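Local coordinates for exopolygalacturonase (Yersinia enterocolitica, PDB 2UVF), which probably cleaves pectic polygalacturonan from the chain end as a periplasmic family 28 glycoside hydrolase, and binds digalacturonic acid in its pocket, at residues Gln493-Thr498 with Arg552-Asn557. Sequence-based numbering, arbitrary orientation.
Sequences QVMVMT and RLVHVN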
ATOM      1  N   GLN A 493      -1.082   6.183 -17.356  1.00 33.93           N
ATOM      2  CA  GLN A 493      -2.521   6.362 -17.470  1.00 34.40           C
ATOM      3  C   GLN A 493      -3.151   6.791 -16.165  1.00 33.89           C
ATOM      4  O   GLN A 493      -2.585   6.565 -15.108  1.00 34.41           O
ATOM      5  CB  GLN A 493      -3.135   5.045 -17.893  1.00 34.72           C
ATOM      6  CG  GLN A 493      -2.502   4.473 -19.153  1.00 37.13           C
ATOM      7  CD  GLN A 493      -3.002   3.098 -19.432  1.00 37.33           C
ATOM      8  OE1 GLN A 493      -2.522   2.125 -18.861  1.00 39.38           O
ATOM      9  NE2 GLN A 493      -3.984   3.005 -20.293  1.00 37.19           N
ATOM     10  N   VAL A 494      -4.333   7.389 -16.252  1.00 33.83           N
ATOM     11  CA  VAL A 494      -5.111   7.814 -15.092  1.00 33.88           C
ATOM     12  C   VAL A 494      -5.827   6.626 -14.426  1.00 34.75           C
ATOM     13  O   VAL A 494      -5.704   6.405 -13.216  1.00 34.38           O
ATOM     14  CB  VAL A 494      -6.145   8.914 -15.490  1.00 33.61           C
ATOM     15  CG1 VAL A 494      -7.024   9.274 -14.333  1.00 32.69           C
ATOM     16  CG2 VAL A 494      -5.450  10.159 -16.072  1.00 32.78           C
ATOM     17  N   MET A 495      -6.602   5.895 -15.217  1.00 36.18           N
ATOM     18  CA  MET A 495      -7.300   4.714 -14.737  1.00 38.25           C
ATOM     19  C   MET A 495      -7.270   3.627 -15.805  1.00 39.02           C
ATOM     20  O   MET A 495      -7.432   3.905 -16.992  1.00 39.15           O
ATOM     21  CB  MET A 495      -8.740   5.042 -14.318  1.00 38.06           C
ATOM     22  CG  MET A 495      -9.525   3.852 -13.790  1.00 38.38           C
ATOM     23  SD  MET A 495     -11.130   4.274 -13.103  1.00 41.00           S
ATOM     24  CE  MET A 495     -12.094   4.579 -14.593  1.00 42.07           C
ATOM     25  N   VAL A 496      -7.026   2.395 -15.371  1.00 40.61           N
ATOM     26  CA  VAL A 496      -7.162   1.217 -16.241  1.00 42.32           C
ATOM     27  C   VAL A 496      -7.995   0.137 -15.556  1.00 43.32           C
ATOM     28  O   VAL A 496      -7.930  -0.055 -14.343  1.00 43.25           O
ATOM     29  CB  VAL A 496      -5.802   0.624 -16.698  1.00 42.06           C
ATOM     30  CG1 VAL A 496      -6.002  -0.330 -17.868  1.00 41.67           C
ATOM     31  CG2 VAL A 496      -4.856   1.712 -17.109  1.00 42.80           C
ATOM     32  N   MET A 497      -8.821  -0.522 -16.360  1.00 45.33           N
ATOM     33  CA  MET A 497      -9.633  -1.653 -15.956  1.00 46.80           C
ATOM     34  C   MET A 497      -9.558  -2.633 -17.124  1.00 48.85           C
ATOM     35  O   MET A 497     -10.314  -2.509 -18.087  1.00 48.97           O
ATOM     36  CB  MET A 497     -11.079  -1.225 -15.742  1.00 46.41           C
ATOM     37  CG  MET A 497     -11.294  -0.080 -14.770  1.00 46.27           C
ATOM     38  SD  MET A 497     -13.055   0.208 -14.492  1.00 46.07           S
ATOM     39  CE  MET A 497     -13.545  -1.273 -13.637  1.00 44.29           C
ATOM     40  N   THR A 498      -8.618  -3.573 -17.070  1.00 51.33           N
ATOM     41  CA  THR A 498      -8.505  -4.590 -18.117  1.00 53.94           C
ATOM     42  C   THR A 498      -8.997  -5.937 -17.625  1.00 55.94           C
ATOM     43  O   THR A 498      -8.809  -6.282 -16.456  1.00 55.73           O
ATOM     44  CB  THR A 498      -7.082  -4.720 -18.691  1.00 53.45           C
ATOM     45  OG1 THR A 498      -6.112  -4.519 -17.654  1.00 54.78           O
ATOM     46  CG2 THR A 498      -6.859  -3.695 -19.778  1.00 54.00           C
ATOM     47  N   ARG A 552     -19.070  -3.160 -15.788  1.00 49.85           N
ATOM     48  CA  ARG A 552     -20.340  -2.472 -15.694  1.00 49.02           C
ATOM     49  C   ARG A 552     -20.342  -1.579 -14.466  1.00 47.62           C
ATOM     50  O   ARG A 552     -19.507  -1.741 -13.589  1.00 47.63           O
ATOM     51  CB  ARG A 552     -21.516  -3.483 -15.699  1.00 48.91           C
ATOM     52  CG  ARG A 552     -21.709  -4.245 -14.401  1.00 49.22           C
ATOM     53  CD  ARG A 552     -22.628  -5.465 -14.534  1.00 50.18           C
ATOM     54  NE  ARG A 552     -22.847  -6.054 -13.208  1.00 53.52           N
ATOM     55  CZ  ARG A 552     -23.867  -5.749 -12.405  1.00 54.95           C
ATOM     56  NH1 ARG A 552     -24.808  -4.888 -12.807  1.00 54.50           N
ATOM     57  NH2 ARG A 552     -23.961  -6.315 -11.203  1.00 55.24           N
ATOM     58  N   LEU A 553     -21.271  -0.629 -14.422  1.00 46.31           N
ATOM     59  CA  LEU A 553     -21.473   0.236 -13.253  1.00 45.18           C
ATOM     60  C   LEU A 553     -20.260   1.097 -12.861  1.00 44.19           C
ATOM     61  O   LEU A 553     -19.888   1.165 -11.693  1.00 43.91           O
ATOM     62  CB  LEU A 553     -22.005  -0.575 -12.056  1.00 45.15           C
ATOM     63  CG  LEU A 553     -23.407  -1.188 -12.229  1.00 45.55           C
ATOM     64  CD1 LEU A 553     -23.676  -2.179 -11.128  1.00 43.52           C
ATOM     65  CD2 LEU A 553     -24.507  -0.094 -12.282  1.00 44.83           C
ATOM     66  N   VAL A 554     -19.656   1.747 -13.856  1.00 43.19           N
ATOM     67  CA  VAL A 554     -18.611   2.747 -13.633  1.00 42.77           C
ATOM     68  C   VAL A 554     -19.234   4.156 -13.559  1.00 42.45           C
ATOM     69  O   VAL A 554     -19.782   4.653 -14.540  1.00 41.71           O
ATOM     70  CB  VAL A 554     -17.511   2.697 -14.740  1.00 42.94           C
ATOM     71  CG1 VAL A 554     -16.469   3.784 -14.532  1.00 42.56           C
ATOM     72  CG2 VAL A 554     -16.837   1.331 -14.792  1.00 42.54           C
ATOM     73  N   HIS A 555     -19.144   4.781 -12.386  1.00 42.39           N
ATOM     74  CA  HIS A 555     -19.668   6.140 -12.154  1.00 42.24           C
ATOM     75  C   HIS A 555     -18.523   7.155 -12.079  1.00 41.89           C
ATOM     76  O   HIS A 555     -17.744   7.149 -11.122  1.00 41.82           O
ATOM     77  CB  HIS A 555     -20.502   6.192 -10.866  1.00 42.46           C
ATOM     78  CG  HIS A 555     -21.270   4.935 -10.589  1.00 44.26           C
ATOM     79  ND1 HIS A 555     -22.382   4.563 -11.319  1.00 44.95           N
ATOM     80  CD2 HIS A 555     -21.073   3.953  -9.677  1.00 44.49           C
ATOM     81  CE1 HIS A 555     -22.839   3.410 -10.860  1.00 45.22           C
ATOM     82  NE2 HIS A 555     -22.065   3.020  -9.863  1.00 45.12           N
ATOM     83  N   VAL A 556     -18.411   8.004 -13.103  1.00 41.39           N
ATOM     84  CA  VAL A 556     -17.349   9.016 -13.185  1.00 40.86           C
ATOM     85  C   VAL A 556     -17.925  10.442 -13.120  1.00 41.00           C
ATOM     86  O   VAL A 556     -18.717  10.838 -13.978  1.00 40.96           O
ATOM     87  CB  VAL A 556     -16.441   8.814 -14.438  1.00 40.69           C
ATOM     88  CG1 VAL A 556     -15.418   9.950 -14.571  1.00 40.68           C
ATOM     89  CG2 VAL A 556     -15.714   7.468 -14.372  1.00 39.80           C
ATOM     90  N   ASN A 557     -17.522  11.193 -12.088  1.00 40.87           N
ATOM     91  CA  ASN A 557     -18.059  12.531 -11.790  1.00 40.52           C
ATOM     92  C   ASN A 557     -17.005  13.580 -11.405  1.00 39.04           C
ATOM     93  O   ASN A 557     -16.161  13.342 -10.543  1.00 38.43           O
ATOM     94  CB  ASN A 557     -19.125  12.445 -10.684  1.00 41.42           C
ATOM     95  CG  ASN A 557     -20.529  12.184 -11.233  1.00 45.02           C
ATOM     96  OD1 ASN A 557     -21.135  13.064 -11.876  1.00 48.31           O
ATOM     97  ND2 ASN A 557     -21.062  10.977 -10.978  1.00 47.04           N
TER
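Met495 and Met497 reach across the inside of a parallel beta-helix to Val554. The contact is apolar and small, burying 105 Å² in all. The two strands run in opposite directions here and belong to different faces of the coil. Their CA atoms are 10.3 Å apart at Met497 and Val554, and 11.0 Å at Met495 and Val556. This spacing is bridged by side chains, not by backbone pairing.

The closer contact is made by Met497. Its SD lies 4.0 Å from Val554 CG2, and the two side chains meet tip to tip. Met497 CG stands beside its backbone N, and a bend at chi3 (67°) turns CE away from Met495. SD is nearest, but Met497 CE also lies 4.4 Å from Val554 CG2.

Met495 makes the looser contact with its end methyl. Its CE lies 4.4 Å from Val554 CG1. The chain is extended through chi1 and chi2, with CG anti to the backbone N (chi1 -179°). It bends at chi3 (75°), and CE comes forward of SD toward the valine. Each methionine thus takes one branch of Val554. Val556 also points inward, but its nearest approach is looser still, with CG2 4.6 Å from Met495 CE.

All three touching residues are buried, consistent with the hydrophobic core of a GH28 beta-helix. None of them belongs to the digalacturonic acid pocket. Lys468 of that pocket lies on strand 463-470, which pairs with strand 493-500.

Ser575 OG is hydrogen-bonded to Val554 N, and Gln493 NE2 to Glu540 OE1 and Pro537 O. The methionines also pack along the coil axis: Met495 touches Leu465 and Ile539, and Met497 touches Ile541. Phe519 and Phe522 of strand 518-532 touch Met497. Strand 551-562 pairs in parallel with strands 518-532 and 576-583.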